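Local coordinates for iron-sulfur cluster assembly scaffold protein IscU (Streptococcus pyogenes, PDB 1SU0) that probably serves as a scaffold on which IscS assembles iron-sulfur clusters that are then handed to other proteins, and here carries a zinc ion, at residues H17-H23 with S73-D77; I44-F50 with A134-I139. All blocks are in the same frame, centred on the assembly; numbering follows the deposited sequence.

Interaction 1 of 2, residues H17-H23 with S73-D77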
ATOM      1  N   HIS A  17       6.884  -8.573  -4.681  1.00 25.89           N
ATOM      2  CA  HIS A  17       6.120  -7.924  -3.641  1.00 25.56           C
ATOM      3  C   HIS A  17       4.946  -8.812  -3.188  1.00 25.80           C
ATOM      4  O   HIS A  17       4.495  -8.704  -2.051  1.00 26.63           O
ATOM      5  CB  HIS A  17       5.607  -6.554  -4.105  1.00 25.66           C
ATOM      6  CG  HIS A  17       6.604  -5.452  -3.937  1.00 24.56           C
ATOM      7  ND1 HIS A  17       6.941  -4.941  -2.702  1.00 21.95           N
ATOM      8  CD2 HIS A  17       7.319  -4.744  -4.848  1.00 23.32           C
ATOM      9  CE1 HIS A  17       7.849  -3.996  -2.854  1.00 23.46           C
ATOM     10  NE2 HIS A  17       8.090  -3.849  -4.146  1.00 24.09           N
ATOM     11  N   SER A  18       4.430  -9.658  -4.068  1.00 25.16           N
ATOM     12  CA  SER A  18       3.281 -10.496  -3.725  1.00 25.02           C
ATOM     13  C   SER A  18       3.741 -11.776  -3.045  1.00 25.27           C
ATOM     14  O   SER A  18       3.109 -12.248  -2.125  1.00 25.60           O
ATOM     15  CB  SER A  18       2.458 -10.833  -4.966  1.00 24.61           C
ATOM     16  OG  SER A  18       3.303 -11.120  -6.070  1.00 25.80           O
ATOM     17  N   LYS A  19       4.849 -12.345  -3.501  1.00 25.54           N
ATOM     18  CA  LYS A  19       5.329 -13.607  -2.957  1.00 25.50           C
ATOM     19  C   LYS A  19       6.173 -13.392  -1.691  1.00 24.82           C
ATOM     20  O   LYS A  19       6.044 -14.133  -0.730  1.00 25.06           O
ATOM     21  CB  LYS A  19       6.125 -14.374  -4.016  1.00 25.92           C
ATOM     22  CG  LYS A  19       5.294 -14.901  -5.204  1.00 27.60           C
ATOM     23  CD  LYS A  19       6.214 -15.200  -6.421  1.00 30.11           C
ATOM     24  CE  LYS A  19       5.459 -15.795  -7.642  1.00 31.51           C
ATOM     25  NZ  LYS A  19       6.363 -16.013  -8.847  1.00 30.48           N
ATOM     26  N   ARG A  20       7.015 -12.367  -1.683  1.00 24.17           N
ATOM     27  CA  ARG A  20       7.891 -12.068  -0.547  1.00 23.88           C
ATOM     28  C   ARG A  20       7.694 -10.630  -0.034  1.00 23.92           C
ATOM     29  O   ARG A  20       8.611  -9.788  -0.125  1.00 23.72           O
ATOM     30  CB  ARG A  20       9.346 -12.283  -0.966  1.00 23.86           C
ATOM     31  CG  ARG A  20      10.362 -12.272   0.169  1.00 23.94           C
ATOM     32  CD  ARG A  20      11.795 -12.586  -0.292  1.00 24.35           C
ATOM     33  NE  ARG A  20      12.784 -11.627   0.213  1.00 24.08           N
ATOM     34  CZ  ARG A  20      14.004 -11.947   0.648  1.00 26.49           C
ATOM     35  NH1 ARG A  20      14.433 -13.213   0.654  1.00 26.29           N
ATOM     36  NH2 ARG A  20      14.815 -10.990   1.087  1.00 27.92           N
ATOM     37  N   PRO A  21       6.499 -10.347   0.495  1.00 23.66           N
ATOM     38  CA  PRO A  21       6.158  -9.008   0.983  1.00 23.38           C
ATOM     39  C   PRO A  21       7.210  -8.364   1.874  1.00 23.11           C
ATOM     40  O   PRO A  21       7.844  -9.029   2.687  1.00 22.89           O
ATOM     41  CB  PRO A  21       4.887  -9.247   1.797  1.00 23.26           C
ATOM     42  CG  PRO A  21       4.270 -10.426   1.155  1.00 23.88           C
ATOM     43  CD  PRO A  21       5.371 -11.285   0.664  1.00 23.38           C
ATOM     44  N   HIS A  22       7.362  -7.059   1.692  1.00 22.91           N
ATOM     45  CA  HIS A  22       8.217  -6.205   2.487  1.00 22.98           C
ATOM     46  C   HIS A  22       7.462  -5.754   3.715  1.00 23.49           C
ATOM     47  O   HIS A  22       6.233  -5.615   3.687  1.00 23.50           O
ATOM     48  CB  HIS A  22       8.559  -4.964   1.674  1.00 23.06           C
ATOM     49  CG  HIS A  22       9.453  -5.238   0.519  1.00 23.14           C
ATOM     50  ND1 HIS A  22       9.821  -6.513   0.156  1.00 22.91           N
ATOM     51  CD2 HIS A  22      10.087  -4.402  -0.334  1.00 24.42           C
ATOM     52  CE1 HIS A  22      10.640  -6.452  -0.879  1.00 24.58           C
ATOM     53  NE2 HIS A  22      10.812  -5.182  -1.200  1.00 25.62           N
ATOM     54  N   HIS A  23       8.186  -5.490   4.793  1.00 23.87           N
ATOM     55  CA  HIS A  23       7.553  -5.038   6.022  1.00 24.56           C
ATOM     56  C   HIS A  23       6.336  -5.926   6.350  1.00 24.69           C
ATOM     57  O   HIS A  23       5.225  -5.421   6.547  1.00 24.06           O
ATOM     58  CB  HIS A  23       7.143  -3.563   5.891  1.00 24.93           C
ATOM     59  CG  HIS A  23       8.293  -2.638   5.640  1.00 26.30           C
ATOM     60  ND1 HIS A  23       8.459  -1.458   6.328  1.00 28.15           N
ATOM     61  CD2 HIS A  23       9.345  -2.728   4.787  1.00 27.56           C
ATOM     62  CE1 HIS A  23       9.559  -0.856   5.908  1.00 28.82           C
ATOM     63  NE2 HIS A  23      10.114  -1.606   4.973  1.00 28.43           N
ATOM     64  N   SER A  73       2.581  -4.284   0.145  1.00 22.28           N
ATOM     65  CA  SER A  73       4.010  -4.339   0.350  1.00 22.20           C
ATOM     66  C   SER A  73       4.641  -3.043  -0.147  1.00 22.26           C
ATOM     67  O   SER A  73       5.426  -2.404   0.549  1.00 22.51           O
ATOM     68  CB  SER A  73       4.558  -5.580  -0.349  1.00 22.13           C
ATOM     69  OG  SER A  73       5.953  -5.557  -0.405  1.00 21.91           O
ATOM     70  N   MET A  74       4.263  -2.630  -1.341  1.00 22.88           N
ATOM     71  CA  MET A  74       4.790  -1.394  -1.925  1.00 23.59           C
ATOM     72  C   MET A  74       4.367  -0.128  -1.142  1.00 23.44           C
ATOM     73  O   MET A  74       5.131   0.826  -0.996  1.00 23.62           O
ATOM     74  CB  MET A  74       4.327  -1.296  -3.372  1.00 24.05           C
ATOM     75  CG  MET A  74       4.871  -2.390  -4.294  1.00 26.21           C
ATOM     76  SD  MET A  74       3.740  -2.556  -5.920  1.00 35.61           S
ATOM     77  CE  MET A  74       5.011  -3.434  -7.171  1.00 30.13           C
ATOM     78  N   MET A  75       3.146  -0.120  -0.634  1.00 23.87           N
ATOM     79  CA  MET A  75       2.677   0.969   0.218  1.00 24.33           C
ATOM     80  C   MET A  75       3.628   1.185   1.419  1.00 23.72           C
ATOM     81  O   MET A  75       3.990   2.321   1.715  1.00 23.59           O
ATOM     82  CB  MET A  75       1.254   0.681   0.675  1.00 24.95           C
ATOM     83  CG  MET A  75       0.639   1.754   1.569  1.00 27.62           C
ATOM     84  SD  MET A  75       1.140   1.515   3.454  1.00 35.36           S
ATOM     85  CE  MET A  75       0.273  -0.247   3.857  1.00 28.31           C
ATOM     86  N   THR A  76       4.068   0.109   2.069  1.00 23.00           N
ATOM     87  CA  THR A  76       4.944   0.223   3.235  1.00 22.99           C
ATOM     88  C   THR A  76       6.265   0.880   2.871  1.00 22.94           C
ATOM     89  O   THR A  76       6.777   1.694   3.620  1.00 22.70           O
ATOM     90  CB  THR A  76       5.268  -1.157   3.887  1.00 23.10           C
ATOM     91  OG1 THR A  76       6.080  -1.952   3.005  1.00 23.54           O
ATOM     92  CG2 THR A  76       4.012  -1.981   4.153  1.00 22.95           C
ATOM     93  N   ASP A  77       6.826   0.496   1.736  1.00 22.83           N
ATOM     94  CA  ASP A  77       8.068   1.069   1.294  1.00 23.10           C
ATOM     95  C   ASP A  77       7.886   2.577   1.093  1.00 23.87           C
ATOM     96  O   ASP A  77       8.783   3.365   1.407  1.00 24.05           O
ATOM     97  CB  ASP A  77       8.496   0.461  -0.040  1.00 23.07           C
ATOM     98  CG  ASP A  77       9.154  -0.897   0.088  1.00 21.91           C
ATOM     99  OD1 ASP A  77       9.363  -1.419   1.197  1.00 18.93           O
ATOM    100  OD2 ASP A  77       9.513  -1.515  -0.929  1.00 23.00           O
TER

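Interaction 2 of 2, residues I44-F50 with A134-I139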
ATOM      1  N   ILE A  44      -6.215  -7.133   5.695  1.00 22.93           N
ATOM      2  CA  ILE A  44      -4.929  -6.682   6.183  1.00 22.64           C
ATOM      3  C   ILE A  44      -4.956  -6.138   7.606  1.00 22.25           C
ATOM      4  O   ILE A  44      -5.849  -5.425   7.999  1.00 21.46           O
ATOM      5  CB  ILE A  44      -4.337  -5.626   5.217  1.00 22.38           C
ATOM      6  CG1 ILE A  44      -2.918  -5.253   5.659  1.00 22.97           C
ATOM      7  CG2 ILE A  44      -5.274  -4.411   5.123  1.00 22.54           C
ATOM      8  CD1 ILE A  44      -2.142  -4.522   4.614  1.00 24.38           C
ATOM      9  N   SER A  45      -3.931  -6.491   8.352  1.00 22.54           N
ATOM     10  CA  SER A  45      -3.714  -6.008   9.683  1.00 22.87           C
ATOM     11  C   SER A  45      -2.446  -5.220   9.510  1.00 23.49           C
ATOM     12  O   SER A  45      -1.407  -5.784   9.177  1.00 24.00           O
ATOM     13  CB  SER A  45      -3.526  -7.184  10.635  1.00 22.82           C
ATOM     14  OG  SER A  45      -3.303  -6.776  11.963  1.00 21.96           O
ATOM     15  N   LEU A  46      -2.556  -3.912   9.702  1.00 23.71           N
ATOM     16  CA  LEU A  46      -1.482  -2.983   9.466  1.00 23.92           C
ATOM     17  C   LEU A  46      -1.155  -2.301  10.795  1.00 24.03           C
ATOM     18  O   LEU A  46      -1.859  -1.384  11.211  1.00 23.99           O
ATOM     19  CB  LEU A  46      -1.949  -1.956   8.422  1.00 24.14           C
ATOM     20  CG  LEU A  46      -0.948  -1.084   7.643  1.00 25.01           C
ATOM     21  CD1 LEU A  46      -1.215   0.380   7.861  1.00 24.75           C
ATOM     22  CD2 LEU A  46       0.509  -1.416   7.954  1.00 26.02           C
ATOM     23  N   THR A  47      -0.113  -2.779  11.472  1.00 24.00           N
ATOM     24  CA  THR A  47       0.435  -2.088  12.639  1.00 23.87           C
ATOM     25  C   THR A  47       1.346  -0.948  12.194  1.00 24.24           C
ATOM     26  O   THR A  47       2.269  -1.169  11.409  1.00 24.44           O
ATOM     27  CB  THR A  47       1.260  -3.037  13.512  1.00 23.64           C
ATOM     28  OG1 THR A  47       2.286  -3.647  12.723  1.00 21.92           O
ATOM     29  CG2 THR A  47       0.411  -4.188  14.047  1.00 24.18           C
ATOM     30  N   VAL A  48       1.109   0.261  12.697  1.00 24.35           N
ATOM     31  CA  VAL A  48       1.993   1.385  12.378  1.00 24.62           C
ATOM     32  C   VAL A  48       2.519   2.056  13.641  1.00 24.68           C
ATOM     33  O   VAL A  48       1.762   2.390  14.564  1.00 24.38           O
ATOM     34  CB  VAL A  48       1.313   2.443  11.498  1.00 24.61           C
ATOM     35  CG1 VAL A  48       2.287   3.559  11.156  1.00 24.80           C
ATOM     36  CG2 VAL A  48       0.786   1.810  10.223  1.00 24.93           C
ATOM     37  N   LYS A  49       3.832   2.253  13.651  1.00 24.75           N
ATOM     38  CA  LYS A  49       4.526   2.947  14.724  1.00 24.81           C
ATOM     39  C   LYS A  49       4.845   4.379  14.290  1.00 24.73           C
ATOM     40  O   LYS A  49       5.302   4.607  13.172  1.00 24.68           O
ATOM     41  CB  LYS A  49       5.817   2.193  15.049  1.00 24.84           C
ATOM     42  CG  LYS A  49       6.593   2.716  16.240  1.00 24.76           C
ATOM     43  CD  LYS A  49       7.791   1.823  16.521  1.00 24.63           C
ATOM     44  CE  LYS A  49       8.677   2.410  17.597  1.00 24.79           C
ATOM     45  NZ  LYS A  49       7.955   2.536  18.892  1.00 24.87           N
ATOM     46  N   PHE A  50       4.567   5.329  15.173  1.00 24.75           N
ATOM     47  CA  PHE A  50       5.001   6.717  15.021  1.00 24.99           C
ATOM     48  C   PHE A  50       5.856   7.075  16.238  1.00 24.98           C
ATOM     49  O   PHE A  50       5.455   6.802  17.372  1.00 25.01           O
ATOM     50  CB  PHE A  50       3.797   7.666  14.941  1.00 24.99           C
ATOM     51  CG  PHE A  50       2.697   7.174  14.045  1.00 25.72           C
ATOM     52  CD1 PHE A  50       1.759   6.255  14.517  1.00 25.60           C
ATOM     53  CD2 PHE A  50       2.600   7.618  12.723  1.00 26.03           C
ATOM     54  CE1 PHE A  50       0.745   5.793  13.695  1.00 25.64           C
ATOM     55  CE2 PHE A  50       1.582   7.150  11.888  1.00 25.64           C
ATOM     56  CZ  PHE A  50       0.656   6.242  12.372  1.00 25.68           C
ATOM     57  N   ALA A 134      -5.962   1.378   5.001  1.00 23.00           N
ATOM     58  CA  ALA A 134      -5.632   0.902   6.348  1.00 23.25           C
ATOM     59  C   ALA A 134      -4.579   1.827   6.933  1.00 23.47           C
ATOM     60  O   ALA A 134      -4.464   1.963   8.149  1.00 23.47           O
ATOM     61  CB  ALA A 134      -5.136  -0.546   6.330  1.00 23.02           C
ATOM     62  N   LEU A 135      -3.815   2.461   6.055  1.00 23.98           N
ATOM     63  CA  LEU A 135      -2.870   3.467   6.470  1.00 24.25           C
ATOM     64  C   LEU A 135      -3.620   4.715   6.893  1.00 24.76           C
ATOM     65  O   LEU A 135      -3.366   5.240   7.969  1.00 24.98           O
ATOM     66  CB  LEU A 135      -1.892   3.800   5.339  1.00 24.15           C
ATOM     67  CG  LEU A 135      -0.837   4.843   5.692  1.00 24.00           C
ATOM     68  CD1 LEU A 135      -0.106   4.455   6.956  1.00 24.38           C
ATOM     69  CD2 LEU A 135       0.141   4.990   4.552  1.00 25.54           C
ATOM     70  N   LYS A 136      -4.535   5.193   6.049  1.00 25.25           N
ATOM     71  CA  LYS A 136      -5.318   6.397   6.356  1.00 25.87           C
ATOM     72  C   LYS A 136      -5.920   6.314   7.764  1.00 26.00           C
ATOM     73  O   LYS A 136      -5.882   7.276   8.539  1.00 25.62           O
ATOM     74  CB  LYS A 136      -6.445   6.574   5.341  1.00 26.09           C
ATOM     75  CG  LYS A 136      -6.000   7.082   3.954  1.00 26.72           C
ATOM     76  CD  LYS A 136      -7.232   7.599   3.234  1.00 27.37           C
ATOM     77  CE  LYS A 136      -7.030   7.829   1.768  1.00 27.44           C
ATOM     78  NZ  LYS A 136      -8.390   7.883   1.139  1.00 28.14           N
ATOM     79  N   GLU A 137      -6.448   5.137   8.091  1.00 26.46           N
ATOM     80  CA  GLU A 137      -7.067   4.908   9.383  1.00 26.64           C
ATOM     81  C   GLU A 137      -6.033   4.924  10.506  1.00 26.25           C
ATOM     82  O   GLU A 137      -6.278   5.516  11.573  1.00 26.29           O
ATOM     83  CB  GLU A 137      -7.825   3.586   9.389  1.00 27.30           C
ATOM     84  CG  GLU A 137      -9.299   3.716   9.021  1.00 29.85           C
ATOM     85  CD  GLU A 137      -9.519   3.777   7.516  1.00 32.54           C
ATOM     86  OE1 GLU A 137      -8.850   4.602   6.831  1.00 32.22           O
ATOM     87  OE2 GLU A 137     -10.372   2.986   7.031  1.00 35.45           O
ATOM     88  N   ALA A 138      -4.890   4.278  10.263  1.00 25.43           N
ATOM     89  CA  ALA A 138      -3.803   4.206  11.250  1.00 25.31           C
ATOM     90  C   ALA A 138      -3.273   5.583  11.671  1.00 25.30           C
ATOM     91  O   ALA A 138      -3.069   5.864  12.852  1.00 25.18           O
ATOM     92  CB  ALA A 138      -2.671   3.347  10.728  1.00 24.98           C
ATOM     93  N   ILE A 139      -3.051   6.436  10.690  1.00 25.56           N
ATOM     94  CA  ILE A 139      -2.549   7.784  10.921  1.00 25.58           C
ATOM     95  C   ILE A 139      -3.572   8.569  11.736  1.00 25.95           C
ATOM     96  O   ILE A 139      -3.262   9.155  12.798  1.00 26.19           O
ATOM     97  CB  ILE A 139      -2.306   8.434   9.562  1.00 25.35           C
ATOM     98  CG1 ILE A 139      -1.013   7.879   8.962  1.00 25.44           C
ATOM     99  CG2 ILE A 139      -2.262   9.928   9.679  1.00 26.01           C
ATOM    100  CD1 ILE A 139      -0.820   8.204   7.515  1.00 25.99           C
TER

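Interaction 1 of 2, residues H17-H23 with S73-D77
Ser73 OG sits between two nitrogens of the 17-23 segment and bonds to both. The imidazole ND1 of His17 lies 2.6 Å from Ser73 OG in an almost straight hydrogen bond (174°) that either partner could donate, and the backbone N of His22 donates a second to Ser73 OG at 2.9 Å. The hydroxyl can reach both because it stands anti to its own backbone nitrogen (chi1 169°), leaning out from helix 66-79 toward the turn that follows helix 8-19. Met74, the next residue on that helix, lays its CG over the middle of one face of the His17 ring, a CH-pi contact 3.4 Å from the ring centroid, while its CE reaches CD2 of the ring.

One turn further on, the carboxylate of Asp77 approaches both histidines: OD2 lies 3.0 Å from CD2 of His22, at that ring's edge, and near the edge of the His17 ring beside CE1. His17 CE1 in turn comes over the rim of one face of the His22 ring. His23 passes alongside Thr76, its CB 3.5 Å from Thr76 OG1. That hydroxyl is turned back on its own helix, donating a 2.6 Å hydrogen bond to the carbonyl O of Ser73.

In the second shell, Glu111 OE1 is hydrogen-bonded to His17 NE2, and Phe60 of strand 55-63 packs against both Pro21 and Ser73. The contact fastens the chain leaving the first helix to helix 66-79; the side chain of Met74 lies about 13 Å from the zinc ion. Since both ring nitrogens of His17 are hydrogen-bonded, the rotation of its imidazole is fixed, and the bonded carboxylate of Glu111, with that of Asp77 nearby, could favour its protonated form, although the charge is not seen.

Interaction 2 of 2, residues I44-F50 with A134-I139
Leu46 reaches over the first turn of the 134-139 segment: its CB meets Ala134 CB at 4.1 Å, and its CD1 extends to the backbone, 3.6 Å from Ala134 O and 3.8 Å from Leu135 CA. The leucine thus rests on the main chain of the helix as well as on its side chains. Before it on the strand, Ile44 touches the same alanine from its CG2 branch. Val48, two residues after Leu46, sets CG2 3.8 Å from Ala138 CB, with Leu135 CD1 near the same methyl. With CG1 anti to the backbone nitrogen (chi1 -178°), it is CG2 that is presented to the helix.

Alternation along the strand turns Ile44, Leu46, Val48 and Phe50 to the helix, while Ser45 and Thr47 face the other way. This is helix-on-sheet packing in the NifU-type fold: helix 122-139 lies against one face of the three-stranded antiparallel sheet, over its middle strand 43-50. The axes of segments 44-50 and 134-139 run in broadly the same direction, 39° apart and 8.9 Å at closest approach, a spacing to which the small side chains Ala134 and Ala138, one turn apart, are well suited.

Phe50 ends the row. Its CZ lies 3.8 Å from both Ala138 O and Ile139 CA, and its CE2 is 4.0 Å from Ile139 CG1, the two side chains crossing at about a right angle. Ile139 also packs on Ala87 and Leu88 of helix 84-97, while Phe50 touches Ile55 of the neighbouring strand.

How the interactions relate
From the N terminus, helix 8-19 and its following turn come first, and interaction 1 closes a loop from there to helix 66-79, a span that includes all three strands of the sheet. Strand 43-50 lies within that span, yet its partner comes only near the end of the modelled chain, so interaction 2 closes a longer loop that begins inside the first and ends beyond it. The two loops therefore cross. They also meet in space: Met75, on helix 66-79, packs its SD against Leu135 CD2 and its CE against Leu46 CG. Together the contacts tie the N-terminal helix, the sheet and helix 122-139 around helix 66-79.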